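PDB 5NO8: Baccell_00875 from Bacteroides cellulosilyticus DSM 14838, which probably acts as a polysaccharide lyase that removes L-rhamnose caps linked to glucuronic acid in complex arabinogalactan proteins. Local coordinates for residues A[394-399]-A[455-460]; A[417-422]-A[459-464]; A[429-432]-A[436-439]. All blocks are in the same frame, centred on the assembly; numbering follows the deposited sequence.

From the N terminus, the beta-rich part of the chain comes first and the mainly helical part follows. All three contacts lie in the helical part. Contact 1 closes the long loop from 394-399, at the start of helix 396-409, to 455-460 on helix 448-465. Contact 2 closes a shorter one from 417-422, on helix 412-429, to 459-464. The loops overlap, and both contacts use Phe459 and Gln460. The centres of contacts 1 and 2 are about 8 Å apart, and Tyr421 touches Leu396 and Leu457. Contact 3 closes a short turn after helix 412-429, nested inside both loops. Its Gln430 is hydrogen-bonded to Tyr458, which ties the turn to helix 448-465.

Contact 1: A[394-399]-A[455-460]; sequences ERLGMG and AELYFQ
Leu396 is the first residue of 394-399 to meet helix 448-465. Leu396 CD1 lies 3.8 Å from Leu457 CD2, and the two side chains cross at about a right angle. Just before it, Glu394 and Arg395 serve other partners. Glu394 forms a salt bridge with Arg447, and Arg395 forms one with Asp390. These bonds tie the start of the segment to Arg447 and Asp390, while Leu396 turns toward the neighbouring helix. One turn further on comes Gly399. It presents backbone rather than side chain, and Leu457 CD1 rests 3.9 Å from Gly399 C. The CA atoms of Gly399 and Leu457 are 6.6 Å apart. A beta carbon on Gly399 would point at Leu457 and sit tightly against CD1, so the absence of a side chain at Gly399 is consistent with the close approach.

Leu457 serves both places at once. With CG anti to the backbone N (chi1 174°), the branch reaches across to 394-399, CD2 against Leu396 and CD1 against Gly399. Tyr421 of helix 412-429 also packs here, Tyr421 CE2 lying 3.8 Å from Leu457 CD2. The Leu457 methyl is thus shared between two helices. On helix 448-465 itself, Gln460 NE2 donates to Glu456 OE2 over 2.8 Å, one turn back. The carboxylate oxygen lies in the amide plane of Gln460, and the donor meets it on the anti side, somewhat out of the carboxylate plane. Gln460 also touches Val403 and Lys404, further along helix 396-409.

The contact is small, buried and apolar, with no hydrogen bond across it. It is a close helix-helix approach at a glycine, within a run of successive helices. Such a run is consistent with the alpha/alpha toroid found in several polysaccharide lyase families.

Contact 2: A[417-422]-A[459-464]; sequences SLLRYA and FQMYKV
Met461 is bent twice, at chi2 (-62°) and chi3 (-68°), and this folds its thioether end over Leu418, Leu419 and Ala422. Met461 SD lies 3.9 Å from Leu418 CB. The methyl CE reaches across toward Leu419 and Ala422. Met461 CE is 3.8 Å from Leu419 CD2, where the two side chains cross obliquely, and 4.2 Å from Ala422 CB. Met461 CE also rests 3.8 Å from Leu418 O, which is already engaged by Ala422 N in the helix. The methyl therefore sits against the surface of helix 412-429 over one turn.

The axes of 417-422 and 459-464 run roughly antiparallel, at 145°, and approach to 11.4 Å. At that spacing the long Met461 side chain makes most of the contact. Within 459-464, Met461 alone comes within 4.5 Å of the other segment. Phe470 of helix 469-485 touches both Ala422 and Met461, and Tyr366 packs on Leu418.

No hydrogen bond joins the segments. The attraction is dispersion between a polarisable sulfur with its methyl and aliphatic carbon, so helix 412-429 and helix 448-465 are held here by shape and burial rather than by polar pairing.

Contact 3: A[429-432]-A[436-439]; sequences LQTD and TYSS
Thr436 OG1 has two partners. Thr436 OG1 accepts from Gln430 NE2 over 2.9 Å, nearly straight at 173°, and it is also hydrogen-bonded to the carbonyl of Tyr434. The hydroxyl oxygen lies in the amide plane of Gln430, whose chain is extended beyond CG (chi2 -164°), which carries the amide out alongside Thr436. NE2 also bonds Thr477, and the amide oxygen OE1 bonds Tyr458 and Arg426. A leucine in place of Gln430 is likely to leave Thr436 and Tyr458 without these amide partners and to weaken the link between this turn and helix 448-465.

The backbones of Gln430 and Thr436 form a single beta bridge. Beside it, Tyr437 N donates to Leu429 O over 2.8 Å. Leu429 CD2 packs on the peptide between Ser438 and Ser439, 3.7 Å from Ser439 N. Thr431 CG2 meets the edge of the Tyr437 ring in its plane, 3.9 Å from CE2. The hydroxyl of Thr431 turns instead to Val435 N inside the turn.

Across the segments, one backbone bond and one side-chain bond hold the chain reversal, and bonds within the turn add to them. The largely buried polar groups of Gln430 are matched by neutral donors and acceptors and by Arg426.

Contact 1: A[394-399]-A[455-460]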
ATOM      1  N   GLU A 394      -1.611  -0.755  18.859  1.00 19.41           N
ATOM      2  CA  GLU A 394      -1.867  -1.671  17.756  1.00 20.01           C
ATOM      3  C   GLU A 394      -1.512  -3.126  18.086  1.00 18.54           C
ATOM      4  O   GLU A 394      -1.938  -4.024  17.353  1.00 19.47           O
ATOM      5  CB  GLU A 394      -1.056  -1.270  16.511  1.00 20.05           C
ATOM      6  CG  GLU A 394      -1.589  -0.101  15.720  1.00 21.62           C
ATOM      7  CD  GLU A 394      -1.154   1.267  16.221  1.00 22.96           C
ATOM      8  OE1 GLU A 394      -0.619   1.412  17.359  1.00 24.73           O
ATOM      9  OE2 GLU A 394      -1.360   2.221  15.439  1.00 25.47           O
ATOM     10  N   ARG A 395      -0.698  -3.358  19.116  1.00 18.53           N
ATOM     11  CA  ARG A 395      -0.356  -4.737  19.548  1.00 19.44           C
ATOM     12  C   ARG A 395      -1.564  -5.526  20.086  1.00 19.95           C
ATOM     13  O   ARG A 395      -1.501  -6.758  20.166  1.00 19.91           O
ATOM     14  CB  ARG A 395       0.775  -4.754  20.577  1.00 19.53           C
ATOM     15  CG  ARG A 395       2.205  -4.766  20.041  1.00 20.64           C
ATOM     16  CD  ARG A 395       2.537  -3.597  19.138  1.00 22.26           C
ATOM     17  NE  ARG A 395       2.490  -2.323  19.862  1.00 23.05           N
ATOM     18  CZ  ARG A 395       2.520  -1.125  19.284  1.00 23.68           C
ATOM     19  NH1 ARG A 395       2.622  -1.007  17.951  1.00 24.18           N
ATOM     20  NH2 ARG A 395       2.448  -0.027  20.042  1.00 22.89           N
ATOM     21  N   LEU A 396      -2.660  -4.840  20.414  1.00 19.35           N
ATOM     22  CA  LEU A 396      -3.972  -5.478  20.642  1.00 20.30           C
ATOM     23  C   LEU A 396      -4.417  -6.459  19.552  1.00 19.50           C
ATOM     24  O   LEU A 396      -5.146  -7.405  19.843  1.00 19.64           O
ATOM     25  CB  LEU A 396      -5.082  -4.451  20.878  1.00 20.45           C
ATOM     26  CG  LEU A 396      -5.269  -3.932  22.318  1.00 21.60           C
ATOM     27  CD1 LEU A 396      -5.988  -5.009  23.141  1.00 22.29           C
ATOM     28  CD2 LEU A 396      -3.971  -3.534  22.999  1.00 23.02           C
ATOM     29  N   GLY A 397      -3.992  -6.231  18.302  1.00 18.70           N
ATOM     30  CA  GLY A 397      -4.332  -7.118  17.225  1.00 18.04           C
ATOM     31  C   GLY A 397      -3.893  -8.547  17.453  1.00 17.18           C
ATOM     32  O   GLY A 397      -4.589  -9.453  17.007  1.00 18.86           O
ATOM     33  N   MET A 398      -2.782  -8.755  18.137  1.00 16.95           N
ATOM     34  CA  MET A 398      -2.344 -10.126  18.498  1.00 16.58           C
ATOM     35  C   MET A 398      -3.368 -10.834  19.382  1.00 17.62           C
ATOM     36  O   MET A 398      -3.675 -12.018  19.161  1.00 16.98           O
ATOM     37  CB  MET A 398      -0.975 -10.124  19.127  1.00 17.10           C
ATOM     38  CG  MET A 398       0.105  -9.875  18.069  1.00 17.05           C
ATOM     39  SD  MET A 398       1.757  -9.948  18.668  1.00 17.47           S
ATOM     40  CE  MET A 398       1.940  -8.254  19.249  1.00 18.15           C
ATOM     41  N   GLY A 399      -3.971 -10.106  20.327  1.00 16.66           N
ATOM     42  CA  GLY A 399      -5.052 -10.704  21.115  1.00 16.60           C
ATOM     43  C   GLY A 399      -6.298 -10.980  20.303  1.00 16.91           C
ATOM     44  O   GLY A 399      -6.939 -12.024  20.443  1.00 18.06           O
ATOM     45  N   ALA A 455     -11.749  -2.463  23.113  1.00 22.95           N
ATOM     46  CA  ALA A 455     -13.149  -2.867  23.116  1.00 22.24           C
ATOM     47  C   ALA A 455     -13.411  -4.095  22.264  1.00 23.06           C
ATOM     48  O   ALA A 455     -14.151  -5.002  22.662  1.00 22.25           O
ATOM     49  CB  ALA A 455     -14.024  -1.739  22.633  1.00 23.83           C
ATOM     50  N   GLU A 456     -12.807  -4.126  21.082  1.00 21.97           N
ATOM     51  CA  GLU A 456     -12.905  -5.302  20.235  1.00 22.09           C
ATOM     52  C   GLU A 456     -12.425  -6.503  21.011  1.00 20.29           C
ATOM     53  O   GLU A 456     -13.124  -7.503  21.046  1.00 23.58           O
ATOM     54  CB  GLU A 456     -12.083  -5.151  18.948  1.00 23.29           C
ATOM     55  CG  GLU A 456     -11.936  -6.452  18.157  1.00 25.52           C
ATOM     56  CD  GLU A 456     -12.643  -6.515  16.820  1.00 28.16           C
ATOM     57  OE1 GLU A 456     -12.986  -5.467  16.213  1.00 31.21           O
ATOM     58  OE2 GLU A 456     -12.828  -7.666  16.336  1.00 28.21           O
ATOM     59  N   LEU A 457     -11.264  -6.411  21.642  1.00 20.69           N
ATOM     60  CA  LEU A 457     -10.740  -7.540  22.405  1.00 21.34           C
ATOM     61  C   LEU A 457     -11.773  -8.029  23.420  1.00 22.03           C
ATOM     62  O   LEU A 457     -12.065  -9.234  23.500  1.00 20.43           O
ATOM     63  CB  LEU A 457      -9.419  -7.226  23.094  1.00 20.42           C
ATOM     64  CG  LEU A 457      -8.887  -8.325  24.016  1.00 21.41           C
ATOM     65  CD1 LEU A 457      -8.433  -9.557  23.230  1.00 22.26           C
ATOM     66  CD2 LEU A 457      -7.770  -7.854  24.903  1.00 21.58           C
ATOM     67  N   TYR A 458     -12.346  -7.095  24.180  1.00 21.68           N
ATOM     68  CA  TYR A 458     -13.288  -7.491  25.237  1.00 21.44           C
ATOM     69  C   TYR A 458     -14.532  -8.157  24.682  1.00 21.50           C
ATOM     70  O   TYR A 458     -14.933  -9.207  25.188  1.00 22.31           O
ATOM     71  CB  TYR A 458     -13.645  -6.295  26.161  1.00 21.10           C
ATOM     72  CG  TYR A 458     -12.523  -5.719  26.990  1.00 20.98           C
ATOM     73  CD1 TYR A 458     -11.418  -6.457  27.368  1.00 21.50           C
ATOM     74  CD2 TYR A 458     -12.598  -4.398  27.453  1.00 21.84           C
ATOM     75  CE1 TYR A 458     -10.410  -5.909  28.149  1.00 23.93           C
ATOM     76  CE2 TYR A 458     -11.610  -3.848  28.236  1.00 22.53           C
ATOM     77  CZ  TYR A 458     -10.525  -4.589  28.586  1.00 23.39           C
ATOM     78  OH  TYR A 458      -9.536  -4.042  29.355  1.00 23.54           O
ATOM     79  N   PHE A 459     -15.132  -7.615  23.627  1.00 21.09           N
ATOM     80  CA  PHE A 459     -16.298  -8.246  23.042  1.00 22.48           C
ATOM     81  C   PHE A 459     -15.970  -9.646  22.485  1.00 23.93           C
ATOM     82  O   PHE A 459     -16.767 -10.576  22.641  1.00 22.60           O
ATOM     83  CB  PHE A 459     -16.924  -7.397  21.954  1.00 24.30           C
ATOM     84  CG  PHE A 459     -17.513  -6.085  22.434  1.00 25.36           C
ATOM     85  CD1 PHE A 459     -18.448  -6.045  23.465  1.00 26.10           C
ATOM     86  CD2 PHE A 459     -17.171  -4.888  21.802  1.00 25.33           C
ATOM     87  CE1 PHE A 459     -19.009  -4.832  23.865  1.00 26.02           C
ATOM     88  CE2 PHE A 459     -17.709  -3.679  22.205  1.00 26.30           C
ATOM     89  CZ  PHE A 459     -18.646  -3.653  23.232  1.00 25.77           C
ATOM     90  N   GLN A 460     -14.787  -9.801  21.897  1.00 22.62           N
ATOM     91  CA  GLN A 460     -14.350 -11.129  21.428  1.00 23.05           C
ATOM     92  C   GLN A 460     -14.169 -12.099  22.608  1.00 22.46           C
ATOM     93  O   GLN A 460     -14.524 -13.280  22.506  1.00 22.33           O
ATOM     94  CB  GLN A 460     -13.037 -11.016  20.648  1.00 24.11           C
ATOM     95  CG  GLN A 460     -13.113 -10.180  19.378  1.00 24.78           C
ATOM     96  CD  GLN A 460     -13.805 -10.866  18.227  1.00 26.19           C
ATOM     97  OE1 GLN A 460     -14.382 -11.947  18.376  1.00 25.83           O
ATOM     98  NE2 GLN A 460     -13.781 -10.215  17.057  1.00 25.04           N
TER

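Contact 2: A[417-422]-A[459-464]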
ATOM      1  N   SER A 417      -3.725 -18.338  27.423  1.00 21.45           N
ATOM      2  CA  SER A 417      -2.919 -17.196  27.037  1.00 20.42           C
ATOM      3  C   SER A 417      -3.758 -15.906  26.987  1.00 20.27           C
ATOM      4  O   SER A 417      -3.312 -14.860  27.471  1.00 21.02           O
ATOM      5  CB  SER A 417      -2.250 -17.484  25.675  1.00 21.07           C
ATOM      6  OG  SER A 417      -1.616 -16.335  25.147  1.00 20.49           O
ATOM      7  N   LEU A 418      -4.942 -15.994  26.385  1.00 18.82           N
ATOM      8  CA  LEU A 418      -5.847 -14.882  26.207  1.00 19.73           C
ATOM      9  C   LEU A 418      -6.417 -14.351  27.523  1.00 22.20           C
ATOM     10  O   LEU A 418      -6.570 -13.134  27.673  1.00 20.28           O
ATOM     11  CB  LEU A 418      -6.992 -15.227  25.285  1.00 19.81           C
ATOM     12  CG  LEU A 418      -6.610 -15.298  23.799  1.00 19.51           C
ATOM     13  CD1 LEU A 418      -7.679 -16.059  23.051  1.00 18.87           C
ATOM     14  CD2 LEU A 418      -6.438 -13.885  23.216  1.00 19.13           C
ATOM     15  N   LEU A 419      -6.738 -15.244  28.458  1.00 23.40           N
ATOM     16  CA  LEU A 419      -7.210 -14.793  29.788  1.00 24.51           C
ATOM     17  C   LEU A 419      -6.155 -13.948  30.472  1.00 24.91           C
ATOM     18  O   LEU A 419      -6.474 -12.931  31.091  1.00 26.68           O
ATOM     19  CB  LEU A 419      -7.660 -15.977  30.662  1.00 25.13           C
ATOM     20  CG  LEU A 419      -8.960 -16.608  30.150  1.00 27.59           C
ATOM     21  CD1 LEU A 419      -9.133 -18.005  30.734  1.00 30.88           C
ATOM     22  CD2 LEU A 419     -10.196 -15.776  30.437  1.00 28.78           C
ATOM     23  N   ARG A 420      -4.893 -14.338  30.325  1.00 23.66           N
ATOM     24  CA  ARG A 420      -3.799 -13.570  30.856  1.00 24.27           C
ATOM     25  C   ARG A 420      -3.623 -12.241  30.161  1.00 25.70           C
ATOM     26  O   ARG A 420      -3.334 -11.227  30.815  1.00 24.87           O
ATOM     27  CB  ARG A 420      -2.501 -14.341  30.775  1.00 25.82           C
ATOM     28  CG  ARG A 420      -2.427 -15.473  31.769  1.00 26.13           C
ATOM     29  CD  ARG A 420      -1.169 -16.278  31.570  1.00 26.23           C
ATOM     30  NE  ARG A 420       0.023 -15.447  31.652  1.00 26.02           N
ATOM     31  CZ  ARG A 420       1.047 -15.442  30.793  1.00 28.09           C
ATOM     32  NH1 ARG A 420       1.102 -16.273  29.739  1.00 29.15           N
ATOM     33  NH2 ARG A 420       2.064 -14.603  31.002  1.00 28.10           N
ATOM     34  N   TYR A 421      -3.769 -12.244  28.838  1.00 22.98           N
ATOM     35  CA  TYR A 421      -3.658 -11.007  28.094  1.00 22.46           C
ATOM     36  C   TYR A 421      -4.730 -10.014  28.486  1.00 22.05           C
ATOM     37  O   TYR A 421      -4.428  -8.845  28.780  1.00 23.95           O
ATOM     38  CB  TYR A 421      -3.768 -11.261  26.584  1.00 21.10           C
ATOM     39  CG  TYR A 421      -3.532 -10.017  25.782  1.00 20.38           C
ATOM     40  CD1 TYR A 421      -2.371  -9.264  25.971  1.00 20.90           C
ATOM     41  CD2 TYR A 421      -4.426  -9.601  24.827  1.00 19.71           C
ATOM     42  CE1 TYR A 421      -2.128  -8.126  25.234  1.00 20.59           C
ATOM     43  CE2 TYR A 421      -4.167  -8.478  24.061  1.00 20.80           C
ATOM     44  CZ  TYR A 421      -3.020  -7.739  24.289  1.00 21.21           C
ATOM     45  OH  TYR A 421      -2.773  -6.611  23.531  1.00 21.89           O
ATOM     46  N   ALA A 422      -5.967 -10.477  28.511  1.00 23.29           N
ATOM     47  CA  ALA A 422      -7.109  -9.630  28.821  1.00 25.60           C
ATOM     48  C   ALA A 422      -7.031  -9.023  30.231  1.00 26.55           C
ATOM     49  O   ALA A 422      -7.453  -7.886  30.445  1.00 27.87           O
ATOM     50  CB  ALA A 422      -8.405 -10.381  28.654  1.00 25.59           C
ATOM     51  N   PHE A 459     -15.132  -7.615  23.627  1.00 21.09           N
ATOM     52  CA  PHE A 459     -16.298  -8.246  23.042  1.00 22.48           C
ATOM     53  C   PHE A 459     -15.970  -9.646  22.485  1.00 23.93           C
ATOM     54  O   PHE A 459     -16.767 -10.576  22.641  1.00 22.60           O
ATOM     55  CB  PHE A 459     -16.924  -7.397  21.954  1.00 24.30           C
ATOM     56  CG  PHE A 459     -17.513  -6.085  22.434  1.00 25.36           C
ATOM     57  CD1 PHE A 459     -18.448  -6.045  23.465  1.00 26.10           C
ATOM     58  CD2 PHE A 459     -17.171  -4.888  21.802  1.00 25.33           C
ATOM     59  CE1 PHE A 459     -19.009  -4.832  23.865  1.00 26.02           C
ATOM     60  CE2 PHE A 459     -17.709  -3.679  22.205  1.00 26.30           C
ATOM     61  CZ  PHE A 459     -18.646  -3.653  23.232  1.00 25.77           C
ATOM     62  N   GLN A 460     -14.787  -9.801  21.897  1.00 22.62           N
ATOM     63  CA  GLN A 460     -14.350 -11.129  21.428  1.00 23.05           C
ATOM     64  C   GLN A 460     -14.169 -12.099  22.608  1.00 22.46           C
ATOM     65  O   GLN A 460     -14.524 -13.280  22.506  1.00 22.33           O
ATOM     66  CB  GLN A 460     -13.037 -11.016  20.648  1.00 24.11           C
ATOM     67  CG  GLN A 460     -13.113 -10.180  19.378  1.00 24.78           C
ATOM     68  CD  GLN A 460     -13.805 -10.866  18.227  1.00 26.19           C
ATOM     69  OE1 GLN A 460     -14.382 -11.947  18.376  1.00 25.83           O
ATOM     70  NE2 GLN A 460     -13.781 -10.215  17.057  1.00 25.04           N
ATOM     71  N   MET A 461     -13.583 -11.610  23.700  1.00 21.91           N
ATOM     72  CA  MET A 461     -13.404 -12.409  24.923  1.00 24.16           C
ATOM     73  C   MET A 461     -14.718 -12.882  25.557  1.00 24.67           C
ATOM     74  O   MET A 461     -14.730 -13.933  26.210  1.00 26.34           O
ATOM     75  CB  MET A 461     -12.544 -11.690  25.953  1.00 23.62           C
ATOM     76  CG  MET A 461     -11.066 -11.583  25.621  1.00 24.40           C
ATOM     77  SD  MET A 461     -10.242 -13.160  25.470  1.00 25.35           S
ATOM     78  CE  MET A 461     -10.234 -13.824  27.156  1.00 24.63           C
ATOM     79  N   TYR A 462     -15.818 -12.163  25.348  1.00 26.02           N
ATOM     80  CA  TYR A 462     -17.139 -12.686  25.712  1.00 26.43           C
ATOM     81  C   TYR A 462     -17.448 -13.959  24.942  1.00 28.17           C
ATOM     82  O   TYR A 462     -17.921 -14.935  25.520  1.00 25.75           O
ATOM     83  CB  TYR A 462     -18.234 -11.650  25.461  1.00 27.43           C
ATOM     84  CG  TYR A 462     -19.662 -12.161  25.540  1.00 27.63           C
ATOM     85  CD1 TYR A 462     -20.188 -12.683  26.737  1.00 28.86           C
ATOM     86  CD2 TYR A 462     -20.497 -12.081  24.438  1.00 28.09           C
ATOM     87  CE1 TYR A 462     -21.506 -13.113  26.804  1.00 30.40           C
ATOM     88  CE2 TYR A 462     -21.807 -12.512  24.492  1.00 30.28           C
ATOM     89  CZ  TYR A 462     -22.313 -13.020  25.676  1.00 31.46           C
ATOM     90  OH  TYR A 462     -23.626 -13.443  25.663  1.00 34.66           O
ATOM     91  N   LYS A 463     -17.151 -13.953  23.641  1.00 29.73           N
ATOM     92  CA  LYS A 463     -17.378 -15.139  22.794  1.00 29.43           C
ATOM     93  C   LYS A 463     -16.524 -16.327  23.245  1.00 28.45           C
ATOM     94  O   LYS A 463     -16.955 -17.452  23.112  1.00 31.14           O
ATOM     95  CB  LYS A 463     -17.131 -14.823  21.306  1.00 30.15           C
ATOM     96  CG  LYS A 463     -17.997 -13.698  20.746  1.00 31.20           C
ATOM     97  CD  LYS A 463     -17.697 -13.411  19.280  1.00 34.05           C
ATOM     98  CE  LYS A 463     -18.418 -14.364  18.351  1.00 34.48           C
ATOM     99  NZ  LYS A 463     -18.121 -14.056  16.930  1.00 36.28           N
ATOM    100  N   VAL A 464     -15.338 -16.078  23.782  1.00 28.47           N
ATOM    101  CA  VAL A 464     -14.454 -17.135  24.283  1.00 30.14           C
ATOM    102  C   VAL A 464     -14.988 -17.736  25.584  1.00 32.70           C
ATOM    103  O   VAL A 464     -14.971 -18.955  25.761  1.00 31.73           O
ATOM    104  CB  VAL A 464     -13.026 -16.597  24.532  1.00 30.17           C
ATOM    105  CG1 VAL A 464     -12.115 -17.626  25.199  1.00 29.52           C
ATOM    106  CG2 VAL A 464     -12.404 -16.126  23.209  1.00 30.13           C
TER

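Contact 3: A[429-432]-A[436-439]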
ATOM      1  N   LEU A 429      -3.205  -1.587  31.336  1.00 30.78           N
ATOM      2  CA  LEU A 429      -3.387  -0.574  30.293  1.00 31.20           C
ATOM      3  C   LEU A 429      -4.590   0.331  30.499  1.00 31.65           C
ATOM      4  O   LEU A 429      -4.678   1.387  29.855  1.00 33.30           O
ATOM      5  CB  LEU A 429      -3.477  -1.214  28.901  1.00 30.09           C
ATOM      6  CG  LEU A 429      -2.263  -2.003  28.437  1.00 29.43           C
ATOM      7  CD1 LEU A 429      -2.512  -2.450  27.003  1.00 30.25           C
ATOM      8  CD2 LEU A 429      -0.957  -1.232  28.551  1.00 28.69           C
ATOM      9  N   GLN A 430      -5.531  -0.072  31.351  1.00 31.01           N
ATOM     10  CA  GLN A 430      -6.691   0.750  31.615  1.00 30.15           C
ATOM     11  C   GLN A 430      -6.682   1.245  33.076  1.00 31.84           C
ATOM     12  O   GLN A 430      -6.037   0.646  33.937  1.00 30.79           O
ATOM     13  CB  GLN A 430      -7.968  -0.006  31.301  1.00 29.42           C
ATOM     14  CG  GLN A 430      -8.224  -0.246  29.815  1.00 29.41           C
ATOM     15  CD  GLN A 430      -9.664  -0.654  29.557  1.00 29.22           C
ATOM     16  OE1 GLN A 430     -10.168  -1.585  30.187  1.00 29.25           O
ATOM     17  NE2 GLN A 430     -10.346   0.056  28.664  1.00 27.18           N
ATOM     18  N   THR A 431      -7.363   2.365  33.316  1.00 34.09           N
ATOM     19  CA  THR A 431      -7.670   2.825  34.677  1.00 35.53           C
ATOM     20  C   THR A 431      -8.967   2.137  35.074  1.00 35.31           C
ATOM     21  O   THR A 431      -9.663   1.568  34.225  1.00 37.00           O
ATOM     22  CB  THR A 431      -7.905   4.356  34.754  1.00 33.08           C
ATOM     23  OG1 THR A 431      -9.098   4.705  34.032  1.00 32.48           O
ATOM     24  CG2 THR A 431      -6.738   5.131  34.187  1.00 33.93           C
ATOM     25  N   ASP A 432      -9.338   2.249  36.345  1.00 38.39           N
ATOM     26  CA  ASP A 432     -10.608   1.692  36.815  1.00 40.29           C
ATOM     27  C   ASP A 432     -11.812   2.277  36.041  1.00 36.64           C
ATOM     28  O   ASP A 432     -12.780   1.559  35.801  1.00 35.20           O
ATOM     29  CB  ASP A 432     -10.773   1.891  38.341  1.00 45.51           C
ATOM     30  CG  ASP A 432     -11.490   0.722  39.009  1.00 52.13           C
ATOM     31  OD1 ASP A 432     -10.938  -0.395  38.977  1.00 57.18           O
ATOM     32  OD2 ASP A 432     -12.595   0.908  39.573  1.00 58.06           O
ATOM     33  N   THR A 436      -7.788   4.570  28.707  1.00 29.26           N
ATOM     34  CA  THR A 436      -7.005   3.515  28.055  1.00 27.71           C
ATOM     35  C   THR A 436      -5.679   4.050  27.538  1.00 26.50           C
ATOM     36  O   THR A 436      -5.633   4.979  26.725  1.00 29.13           O
ATOM     37  CB  THR A 436      -7.823   2.894  26.902  1.00 28.29           C
ATOM     38  OG1 THR A 436      -9.051   2.382  27.423  1.00 26.94           O
ATOM     39  CG2 THR A 436      -7.058   1.770  26.205  1.00 27.73           C
ATOM     40  N   TYR A 437      -4.609   3.456  28.032  1.00 25.74           N
ATOM     41  CA  TYR A 437      -3.245   3.800  27.664  1.00 28.82           C
ATOM     42  C   TYR A 437      -2.634   2.644  26.866  1.00 28.13           C
ATOM     43  O   TYR A 437      -3.246   1.586  26.726  1.00 26.56           O
ATOM     44  CB  TYR A 437      -2.428   4.078  28.921  1.00 30.63           C
ATOM     45  CG  TYR A 437      -2.936   5.304  29.643  1.00 32.96           C
ATOM     46  CD1 TYR A 437      -2.586   6.587  29.196  1.00 36.08           C
ATOM     47  CD2 TYR A 437      -3.802   5.192  30.728  1.00 34.75           C
ATOM     48  CE1 TYR A 437      -3.069   7.724  29.835  1.00 38.27           C
ATOM     49  CE2 TYR A 437      -4.275   6.320  31.383  1.00 37.92           C
ATOM     50  CZ  TYR A 437      -3.910   7.581  30.931  1.00 39.11           C
ATOM     51  OH  TYR A 437      -4.391   8.715  31.557  1.00 42.01           O
ATOM     52  N   SER A 438      -1.431   2.862  26.364  1.00 28.95           N
ATOM     53  CA  SER A 438      -0.715   1.853  25.585  1.00 29.37           C
ATOM     54  C   SER A 438       0.520   1.292  26.313  1.00 28.21           C
ATOM     55  O   SER A 438       1.148   0.370  25.801  1.00 29.03           O
ATOM     56  CB  SER A 438      -0.344   2.447  24.218  1.00 29.89           C
ATOM     57  OG  SER A 438       0.684   3.432  24.323  1.00 28.68           O
ATOM     58  N   SER A 439       0.895   1.846  27.480  1.00 28.26           N
ATOM     59  CA  SER A 439       1.999   1.315  28.272  1.00 28.54           C
ATOM     60  C   SER A 439       1.668   1.325  29.784  1.00 30.35           C
ATOM     61  O   SER A 439       0.760   2.048  30.226  1.00 29.72           O
ATOM     62  CB  SER A 439       3.305   2.060  27.967  1.00 30.40           C
ATOM     63  OG  SER A 439       3.197   3.440  28.305  1.00 31.41           O
TER